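Local coordinates for stage III sporulation protein AF (Bacillus subtilis, PDB 6DCS) that is a component of a sporulation-essential channel in which this ring-building-motif domain probably takes part in assembly, at residues G39-T44 with I58-A63; K96-Q101 with I113-E118; S10-I15 with E47-E52. One frame throughout, in Å; residues are numbered along the deposited sequence.

Contact 1 (G39-T44 with I58-A63); sequences GRIKLT and ISVYMA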
loop_
_atom_site.group_PDB
_atom_site.type_symbol
_atom_site.label_atom_id
_atom_site.label_comp_id
_atom_site.label_asym_id
_atom_site.label_seq_id
_atom_site.Cartn_x
_atom_site.Cartn_y
_atom_site.Cartn_z
ATOM N N GLY A 39 -3.108 4.909 3.701
ATOM C CA GLY A 39 -3.648 6.108 3.083
ATOM C C GLY A 39 -4.332 5.874 1.742
ATOM O O GLY A 39 -5.529 5.599 1.680
ATOM N N ARG A 40 -3.613 6.007 0.644
ATOM C CA ARG A 40 -4.217 5.623 -0.617
ATOM C C ARG A 40 -4.159 4.106 -0.775
ATOM O O ARG A 40 -3.220 3.447 -0.320
ATOM C CB ARG A 40 -3.514 6.319 -1.793
ATOM C CG ARG A 40 -3.876 7.806 -1.999
ATOM C CD ARG A 40 -2.923 8.499 -3.007
ATOM N NE ARG A 40 -1.523 8.388 -2.589
ATOM C CZ ARG A 40 -0.978 9.036 -1.554
ATOM N NH1 ARG A 40 -1.700 9.899 -0.844
ATOM N NH2 ARG A 40 0.307 8.848 -1.242
ATOM N N ILE A 41 -5.187 3.557 -1.418
ATOM C CA ILE A 41 -5.212 2.175 -1.882
ATOM C C ILE A 41 -5.768 2.196 -3.295
ATOM O O ILE A 41 -6.861 2.724 -3.511
ATOM C CB ILE A 41 -6.086 1.287 -0.972
ATOM C CG1 ILE A 41 -5.519 1.231 0.440
ATOM C CG2 ILE A 41 -6.167 -0.141 -1.483
ATOM C CD1 ILE A 41 -6.343 0.371 1.422
ATOM N N LYS A 42 -5.025 1.630 -4.256
ATOM C CA LYS A 42 -5.404 1.656 -5.678
ATOM C C LYS A 42 -5.552 0.220 -6.201
ATOM O O LYS A 42 -4.555 -0.516 -6.301
ATOM C CB LYS A 42 -4.361 2.404 -6.527
ATOM C CG LYS A 42 -4.149 3.913 -6.254
ATOM C CD LYS A 42 -3.435 4.615 -7.437
ATOM C CE LYS A 42 -1.974 5.025 -7.151
ATOM N NZ LYS A 42 -1.002 4.802 -8.299
ATOM N N LEU A 43 -6.761 -0.181 -6.596
ATOM C CA LEU A 43 -6.912 -1.481 -7.245
ATOM C C LEU A 43 -6.997 -1.353 -8.776
ATOM O O LEU A 43 -7.410 -0.326 -9.330
ATOM C CB LEU A 43 -8.135 -2.230 -6.703
ATOM C CG LEU A 43 -8.061 -2.922 -5.314
ATOM C CD1 LEU A 43 -7.904 -1.934 -4.202
ATOM C CD2 LEU A 43 -9.342 -3.643 -5.064
ATOM N N THR A 44 -6.549 -2.399 -9.459
ATOM C CA THR A 44 -6.795 -2.565 -10.882
ATOM C C THR A 44 -7.461 -3.918 -11.113
ATOM O O THR A 44 -7.268 -4.873 -10.349
ATOM C CB THR A 44 -5.508 -2.447 -11.744
ATOM O OG1 THR A 44 -4.800 -3.691 -11.785
ATOM C CG2 THR A 44 -4.567 -1.346 -11.243
ATOM N N ILE A 58 -2.802 -4.205 -6.428
ATOM C CA ILE A 58 -3.143 -3.454 -5.230
ATOM C C ILE A 58 -1.950 -2.613 -4.813
ATOM O O ILE A 58 -0.928 -3.149 -4.361
ATOM C CB ILE A 58 -3.545 -4.376 -4.065
ATOM C CG1 ILE A 58 -4.533 -5.436 -4.527
ATOM C CG2 ILE A 58 -4.089 -3.549 -2.923
ATOM C CD1 ILE A 58 -4.861 -6.463 -3.521
ATOM N N SER A 59 -2.073 -1.295 -4.948
ATOM C CA SER A 59 -1.053 -0.380 -4.464
ATOM C C SER A 59 -1.459 0.224 -3.121
ATOM O O SER A 59 -2.604 0.654 -2.942
ATOM C CB SER A 59 -0.810 0.712 -5.486
ATOM O OG SER A 59 0.125 0.233 -6.426
ATOM N N VAL A 60 -0.509 0.266 -2.185
ATOM C CA VAL A 60 -0.754 0.802 -0.848
ATOM C C VAL A 60 0.269 1.874 -0.493
ATOM O O VAL A 60 1.479 1.648 -0.591
ATOM C CB VAL A 60 -0.737 -0.292 0.224
ATOM C CG1 VAL A 60 -1.277 0.283 1.513
ATOM C CG2 VAL A 60 -1.550 -1.496 -0.232
ATOM N N TYR A 61 -0.221 3.019 -0.040
ATOM C CA TYR A 61 0.612 4.155 0.315
ATOM C C TYR A 61 0.499 4.337 1.819
ATOM O O TYR A 61 -0.598 4.589 2.328
ATOM C CB TYR A 61 0.172 5.406 -0.465
ATOM C CG TYR A 61 0.385 5.282 -1.984
ATOM C CD1 TYR A 61 -0.510 4.574 -2.782
ATOM C CD2 TYR A 61 1.489 5.849 -2.606
ATOM C CE1 TYR A 61 -0.307 4.435 -4.158
ATOM C CE2 TYR A 61 1.694 5.715 -3.960
ATOM C CZ TYR A 61 0.799 5.009 -4.748
ATOM O OH TYR A 61 1.034 4.891 -6.125
ATOM N N MET A 62 1.620 4.157 2.524
ATOM C CA MET A 62 1.643 4.088 3.981
ATOM C C MET A 62 2.062 5.431 4.548
ATOM O O MET A 62 3.002 6.048 4.047
ATOM C CB MET A 62 2.600 3.000 4.458
ATOM C CG MET A 62 2.035 1.584 4.334
ATOM S SD MET A 62 0.283 1.400 4.715
ATOM C CE MET A 62 0.322 1.429 6.515
ATOM N N ALA A 63 1.409 5.845 5.558
ATOM C CA ALA A 63 1.487 7.214 6.048
ATOM C C ALA A 63 2.419 7.323 7.248
ATOM O O ALA A 63 2.606 6.353 7.986
ATOM C CB ALA A 63 0.097 7.714 6.439
#
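Y61 and K42 meet across two antiparallel strands, K42 NZ giving a hydrogen bond to Y61 OH (3.0 Å). The backbones are laced by four further bonds. K42 and S59 form a hydrogen-bonded pair and satisfy each other twice. K42 N gives to S59 O (2.9 Å), and S59 N gives to K42 O at the same length of 2.9 Å. Y61 also uses both its backbone groups. Its N donates to R40 O (3.0 Å), and its O accepts from G39 N (2.9 Å). The CA-H groups of I41 and I58 add contacts to S59 O and K42 O. The Y61 ring lies across the neighbouring strand because CG stands beside the backbone N (chi1 -65°). R40 O sits at the ring edge, in its plane. R40 bends at chi3 and brings NE over one face, offset toward the rim. R40 CZ lies 4.6 Å from the centroid of the Y61 ring and 34° off its normal, an off-centre cation-pi contact with the guanidinium and ring planes 54° apart. With an alanine here, K42 NZ would probably lose its hydroxyl partner and the R40 guanidinium would be free to turn. The other face of the sheet is apolar: I41 CG2 meets I58 CG2 (4.2 Å), and L43 CD1 touches the same methyl. This is the beta hairpin of the ring-building motif, formed by strands 37-45 and 55-63. L43 and I41 pack on helix 11-30, while I58 and V60 pack on helix 81-106. Strand 113-116 pairs with the far side of 55-63, where H116 stacks its ring on Y61.

Contact 2 (K96-Q101 with I113-E118); sequences KQIQTQ and ITVHME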
loop_
_atom_site.group_PDB
_atom_site.type_symbol
_atom_site.label_atom_id
_atom_site.label_comp_id
_atom_site.label_asym_id
_atom_site.label_seq_id
_atom_site.Cartn_x
_atom_site.Cartn_y
_atom_site.Cartn_z
ATOM N N LYS A 96 8.939 -4.457 3.192
ATOM C CA LYS A 96 8.546 -5.837 2.980
ATOM C C LYS A 96 7.696 -6.363 4.142
ATOM O O LYS A 96 6.937 -7.321 3.974
ATOM C CB LYS A 96 9.798 -6.689 2.782
ATOM C CG LYS A 96 9.568 -7.978 2.033
ATOM C CD LYS A 96 10.874 -8.441 1.373
ATOM C CE LYS A 96 10.916 -8.175 -0.156
ATOM N NZ LYS A 96 12.331 -7.888 -0.547
ATOM N N GLN A 97 7.783 -5.765 5.325
ATOM C CA GLN A 97 6.976 -6.317 6.412
ATOM C C GLN A 97 5.526 -5.870 6.347
ATOM O O GLN A 97 4.634 -6.693 6.578
ATOM C CB GLN A 97 7.561 -5.962 7.777
ATOM C CG GLN A 97 6.828 -6.655 8.955
ATOM C CD GLN A 97 6.545 -5.720 10.145
ATOM O OE1 GLN A 97 6.512 -4.486 10.006
ATOM N NE2 GLN A 97 6.405 -6.312 11.336
ATOM N N ILE A 98 5.265 -4.592 6.059
ATOM C CA ILE A 98 3.901 -4.166 5.724
ATOM C C ILE A 98 3.320 -5.006 4.580
ATOM O O ILE A 98 2.145 -5.375 4.612
ATOM C CB ILE A 98 3.873 -2.675 5.366
ATOM C CG1 ILE A 98 4.421 -1.868 6.527
ATOM C CG2 ILE A 98 2.455 -2.246 5.066
ATOM C CD1 ILE A 98 5.096 -0.591 6.053
ATOM N N GLN A 99 4.120 -5.320 3.561
ATOM C CA GLN A 99 3.651 -6.228 2.515
ATOM C C GLN A 99 3.116 -7.563 3.038
ATOM O O GLN A 99 1.978 -7.957 2.749
ATOM C CB GLN A 99 4.766 -6.533 1.516
ATOM C CG GLN A 99 4.222 -7.209 0.264
ATOM C CD GLN A 99 5.287 -7.746 -0.673
ATOM O OE1 GLN A 99 6.119 -8.576 -0.268
ATOM N NE2 GLN A 99 5.251 -7.307 -1.933
ATOM N N THR A 100 3.959 -8.294 3.767
ATOM C CA THR A 100 3.556 -9.566 4.351
ATOM C C THR A 100 2.377 -9.403 5.320
ATOM O O THR A 100 1.429 -10.195 5.310
ATOM C CB THR A 100 4.769 -10.150 5.047
ATOM O OG1 THR A 100 5.341 -9.090 5.808
ATOM C CG2 THR A 100 5.809 -10.604 4.060
ATOM N N GLN A 101 2.417 -8.377 6.166
ATOM C CA GLN A 101 1.310 -8.146 7.081
ATOM C C GLN A 101 -0.003 -8.063 6.322
ATOM O O GLN A 101 -0.990 -8.714 6.690
ATOM C CB GLN A 101 1.546 -6.868 7.885
ATOM C CG GLN A 101 1.790 -7.060 9.374
ATOM C CD GLN A 101 1.722 -5.742 10.164
ATOM O OE1 GLN A 101 2.715 -5.002 10.264
ATOM N NE2 GLN A 101 0.551 -5.457 10.742
ATOM N N ILE A 113 0.712 -7.174 -4.475
ATOM C CA ILE A 113 0.685 -6.021 -3.581
ATOM C C ILE A 113 1.958 -5.226 -3.756
ATOM O O ILE A 113 3.060 -5.750 -3.544
ATOM C CB ILE A 113 0.500 -6.412 -2.100
ATOM C CG1 ILE A 113 -0.686 -7.373 -1.906
ATOM C CG2 ILE A 113 0.324 -5.175 -1.234
ATOM C CD1 ILE A 113 -0.837 -7.917 -0.448
ATOM N N THR A 114 1.812 -3.960 -4.113
ATOM C CA THR A 114 2.912 -3.012 -4.067
ATOM C C THR A 114 2.715 -2.153 -2.840
ATOM O O THR A 114 1.603 -1.687 -2.593
ATOM C CB THR A 114 2.979 -2.136 -5.325
ATOM O OG1 THR A 114 2.954 -2.967 -6.493
ATOM C CG2 THR A 114 4.271 -1.295 -5.337
ATOM N N VAL A 115 3.783 -1.924 -2.088
ATOM C CA VAL A 115 3.726 -1.066 -0.911
ATOM C C VAL A 115 4.593 0.145 -1.202
ATOM O O VAL A 115 5.811 0.011 -1.368
ATOM C CB VAL A 115 4.198 -1.795 0.360
ATOM C CG1 VAL A 115 4.245 -0.828 1.541
ATOM C CG2 VAL A 115 3.317 -2.972 0.662
ATOM N N HIS A 116 3.977 1.325 -1.262
ATOM C CA HIS A 116 4.708 2.578 -1.432
ATOM C C HIS A 116 4.871 3.258 -0.075
ATOM O O HIS A 116 3.894 3.486 0.647
ATOM C CB HIS A 116 4.011 3.502 -2.436
ATOM C CG HIS A 116 4.047 3.002 -3.851
ATOM N ND1 HIS A 116 5.172 3.089 -4.644
ATOM C CD2 HIS A 116 3.108 2.383 -4.604
ATOM C CE1 HIS A 116 4.923 2.551 -5.825
ATOM N NE2 HIS A 116 3.675 2.118 -5.829
ATOM N N MET A 117 6.112 3.575 0.265
ATOM C CA MET A 117 6.474 3.974 1.618
ATOM C C MET A 117 6.640 5.489 1.700
ATOM O O MET A 117 7.725 6.016 1.938
ATOM C CB MET A 117 7.755 3.263 2.044
ATOM C CG MET A 117 7.593 2.240 3.155
ATOM S SD MET A 117 6.365 2.684 4.390
ATOM C CE MET A 117 6.957 4.313 4.888
ATOM N N GLU A 118 5.541 6.204 1.504
ATOM C CA GLU A 118 5.661 7.652 1.528
ATOM C C GLU A 118 5.738 8.131 2.975
ATOM O O GLU A 118 5.263 7.465 3.903
ATOM C CB GLU A 118 4.511 8.313 0.761
ATOM C CG GLU A 118 4.923 8.946 -0.612
ATOM C CD GLU A 118 6.038 10.018 -0.544
ATOM O OE1 GLU A 118 6.826 10.066 0.433
ATOM O OE2 GLU A 118 6.119 10.831 -1.495
#
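Q99 and V115 mark the crossing of helix 96-101 over strand 113-116, the axes passing 8.3 Å apart with their directions at 139°. V115 pushes CG2 up against the helix backbone, 3.8 Å from Q99 CA. The same methyl also touches Q99 CB. With CG anti to the backbone N (chi1 -167°) and the chain extended beyond it, the Q99 amide reaches past V115 to I113. There Q99 NE2 donates to I113 O (3.1 Å, N-H...O 155°). The acceptor lies close to the amide plane, and the donor is tilted slightly from the carbonyl plane. I98 serves the other end of the contact. Its CG2 faces V115 CG1 at 4.2 Å, and its CD1 meets M117 SD at 3.9 Å, the I98 and M117 side chains crossing at about a right angle. M62 and Y36 touch both I98 and M117. This is helix-on-sheet packing in the ring-building motif, with helix 81-106 covering its last strand. The side-chain contacts are mostly apolar, and all five touching residues are buried. The Q99 NE2 bond to I113 O therefore pairs a buried amide N-H with a strand carbonyl.

Contact 3 (S10-I15 with E47-E52); sequences SQRAYI and EKVDSE. With SO4 (sulfate ion), chain C; SO4 (sulfate ion), chain D.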
loop_
_atom_site.group_PDB
_atom_site.type_symbol
_atom_site.label_atom_id
_atom_site.label_comp_id
_atom_site.label_asym_id
_atom_site.label_seq_id
_atom_site.Cartn_x
_atom_site.Cartn_y
_atom_site.Cartn_z
ATOM N N SER A 10 -20.302 2.817 -13.869
ATOM C CA SER A 10 -19.761 1.492 -14.149
ATOM C C SER A 10 -20.109 0.526 -13.020
ATOM O O SER A 10 -19.554 0.599 -11.905
ATOM C CB SER A 10 -18.257 1.565 -14.344
ATOM O OG SER A 10 -17.793 0.477 -15.108
ATOM N N GLN A 11 -21.042 -0.379 -13.317
ATOM C CA GLN A 11 -21.241 -1.562 -12.496
ATOM C C GLN A 11 -19.908 -2.147 -12.080
ATOM O O GLN A 11 -19.611 -2.295 -10.889
ATOM C CB GLN A 11 -22.024 -2.612 -13.270
ATOM C CG GLN A 11 -22.162 -3.881 -12.497
ATOM C CD GLN A 11 -23.478 -3.892 -11.754
ATOM O OE1 GLN A 11 -23.523 -4.017 -10.526
ATOM N NE2 GLN A 11 -24.574 -3.752 -12.509
ATOM N N ARG A 12 -19.093 -2.494 -13.068
ATOM C CA ARG A 12 -17.826 -3.136 -12.766
ATOM C C ARG A 12 -17.014 -2.293 -11.799
ATOM O O ARG A 12 -16.420 -2.823 -10.861
ATOM C CB ARG A 12 -17.050 -3.392 -14.051
ATOM C CG ARG A 12 -17.219 -4.790 -14.614
ATOM C CD ARG A 12 -16.276 -4.975 -15.801
ATOM N NE ARG A 12 -16.828 -4.448 -17.055
ATOM C CZ ARG A 12 -17.187 -5.205 -18.087
ATOM N NH1 ARG A 12 -17.043 -6.517 -18.004
ATOM N NH2 ARG A 12 -17.680 -4.652 -19.197
ATOM N N ALA A 13 -17.014 -0.973 -11.978
ATOM C CA ALA A 13 -16.257 -0.143 -11.049
ATOM C C ALA A 13 -16.893 -0.132 -9.669
ATOM O O ALA A 13 -16.184 -0.181 -8.658
ATOM C CB ALA A 13 -16.136 1.276 -11.570
ATOM N N TYR A 14 -18.229 -0.066 -9.605
ATOM C CA TYR A 14 -18.923 -0.093 -8.321
ATOM C C TYR A 14 -18.462 -1.271 -7.474
ATOM O O TYR A 14 -18.079 -1.117 -6.302
ATOM C CB TYR A 14 -20.435 -0.179 -8.538
ATOM C CG TYR A 14 -21.133 -0.866 -7.380
ATOM C CD1 TYR A 14 -21.276 -0.219 -6.165
ATOM C CD2 TYR A 14 -21.622 -2.162 -7.504
ATOM C CE1 TYR A 14 -21.881 -0.829 -5.118
ATOM C CE2 TYR A 14 -22.235 -2.778 -6.473
ATOM C CZ TYR A 14 -22.365 -2.114 -5.252
ATOM O OH TYR A 14 -22.977 -2.717 -4.151
ATOM N N ILE A 15 -18.544 -2.468 -8.054
ATOM C CA ILE A 15 -18.143 -3.675 -7.353
ATOM C C ILE A 15 -16.726 -3.528 -6.855
ATOM O O ILE A 15 -16.426 -3.796 -5.677
ATOM C CB ILE A 15 -18.290 -4.884 -8.283
ATOM C CG1 ILE A 15 -19.768 -5.203 -8.462
ATOM C CG2 ILE A 15 -17.509 -6.063 -7.762
ATOM C CD1 ILE A 15 -20.018 -6.045 -9.684
ATOM N N GLU A 47 -11.266 -7.500 -17.547
ATOM C CA GLU A 47 -12.578 -7.511 -18.190
ATOM C C GLU A 47 -13.682 -7.888 -17.221
ATOM O O GLU A 47 -14.713 -7.212 -17.168
ATOM C CB GLU A 47 -12.611 -8.440 -19.406
ATOM C CG GLU A 47 -13.918 -8.259 -20.208
ATOM C CD GLU A 47 -13.662 -7.629 -21.562
ATOM O OE1 GLU A 47 -12.617 -6.969 -21.657
ATOM O OE2 GLU A 47 -14.487 -7.745 -22.504
ATOM N N LYS A 48 -13.494 -8.946 -16.439
ATOM C CA LYS A 48 -14.533 -9.384 -15.521
ATOM C C LYS A 48 -14.141 -9.095 -14.079
ATOM O O LYS A 48 -12.953 -9.056 -13.734
ATOM C CB LYS A 48 -14.857 -10.857 -15.735
ATOM C CG LYS A 48 -15.061 -11.240 -17.239
ATOM C CD LYS A 48 -16.505 -11.048 -17.757
ATOM C CE LYS A 48 -16.787 -9.581 -18.103
ATOM N NZ LYS A 48 -18.246 -9.233 -17.975
ATOM N N VAL A 49 -15.165 -8.800 -13.277
ATOM C CA VAL A 49 -15.050 -8.347 -11.904
ATOM C C VAL A 49 -16.167 -9.013 -11.116
ATOM O O VAL A 49 -17.244 -8.430 -10.934
ATOM C CB VAL A 49 -15.147 -6.816 -11.798
ATOM C CG1 VAL A 49 -14.947 -6.365 -10.357
ATOM C CG2 VAL A 49 -14.136 -6.131 -12.700
ATOM N N ASP A 50 -15.913 -10.238 -10.638
ATOM C CA ASP A 50 -16.908 -11.065 -9.965
ATOM C C ASP A 50 -16.503 -11.492 -8.554
ATOM O O ASP A 50 -17.370 -11.952 -7.798
ATOM C CB ASP A 50 -17.207 -12.327 -10.800
ATOM C CG ASP A 50 -18.354 -12.136 -11.780
ATOM O OD1 ASP A 50 -18.529 -11.011 -12.289
ATOM O OD2 ASP A 50 -19.080 -13.121 -12.043
ATOM N N SER A 51 -15.233 -11.368 -8.173
ATOM C CA SER A 51 -14.827 -11.693 -6.809
ATOM C C SER A 51 -13.482 -11.039 -6.538
ATOM O O SER A 51 -12.954 -10.292 -7.369
ATOM C CB SER A 51 -14.717 -13.204 -6.604
ATOM O OG SER A 51 -13.568 -13.682 -7.288
ATOM N N GLU A 52 -12.904 -11.356 -5.380
ATOM C CA GLU A 52 -11.548 -10.917 -5.081
ATOM C C GLU A 52 -10.550 -11.523 -6.065
ATOM O O GLU A 52 -9.576 -10.859 -6.461
ATOM C CB GLU A 52 -11.198 -11.294 -3.646
ATOM C CG GLU A 52 -11.577 -10.261 -2.613
ATOM C CD GLU A 52 -11.502 -10.805 -1.204
ATOM O OE1 GLU A 52 -10.352 -10.971 -0.740
ATOM O OE2 GLU A 52 -12.565 -11.045 -0.556
HETATM S S SO4 C . -20.032 -1.498 -16.921
HETATM O O1 SO4 C . -19.897 -0.420 -17.932
HETATM O O2 SO4 C . -19.295 -2.699 -17.326
HETATM O O3 SO4 C . -21.457 -1.792 -16.649
HETATM O O4 SO4 C . -19.372 -1.078 -15.687
HETATM S S SO4 D . -8.758 -10.055 -18.177
HETATM O O1 SO4 D . -9.238 -10.370 -19.534
HETATM O O2 SO4 D . -8.465 -8.615 -18.112
HETATM O O3 SO4 D . -7.532 -10.812 -17.861
HETATM O O4 SO4 D . -9.801 -10.408 -17.195
#
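V49 fits between R12 and I15, its CG1 lying 3.7 Å from I15 CG2 and its CG2 3.9 Å from R12 CG. The contact joins the first turn of helix 11-30 to the loop of the hairpin in the ring-building motif. S10 holds the N-cap position of that helix. V49 has CG1 anti to the backbone N (chi1 -177°), which spreads its two methyls to the two helix residues. The I15 and V49 side chains run antiparallel, side by side. R12 bends at chi3, and its guanidinium comes between the loop and a sulfate ion, probably from the crystallisation liquor. R12 NH1 makes a weak bond to E47 O (2.6 Å, N-H...O 115°). On the sulfate side, O2 lies 3.0 Å from R12 NE and 3.2 Å from R12 NH2. K48 curls back through bends at chi2 and chi3, putting its amino group at the edge of the same guanidinium. Both are donors and do not bond to each other. R12 and K48 are exposed, while V49 is buried. A second sulfate sits beyond the loop, where E47 N donates to its O2 (3.1 Å, N-H...O 153°).

Contacts 1 and 2 share one sheet: contact 1 pairs two of its strands, and contact 2 lays a helix on its third. Their centres are 10 Å apart. Strand 55-63 is the middle strand, flanked by 37-45 and 113-116. Probable hydrogen bonds join I58 O to T114 N (2.9 Å) and V60 O to H116 N (2.6 Å). M62 CB also packs on M117 SD (3.8 Å). Contact 3 lies farther out, at the loop of the hairpin whose strands form contact 1, the two centres 18 Å apart. They adjoin in sequence. Contacts 2 and 3 do not touch, their nearest atoms being about 10 Å apart. Both sulfates, probably from the crystallisation liquor, lie at contact 3.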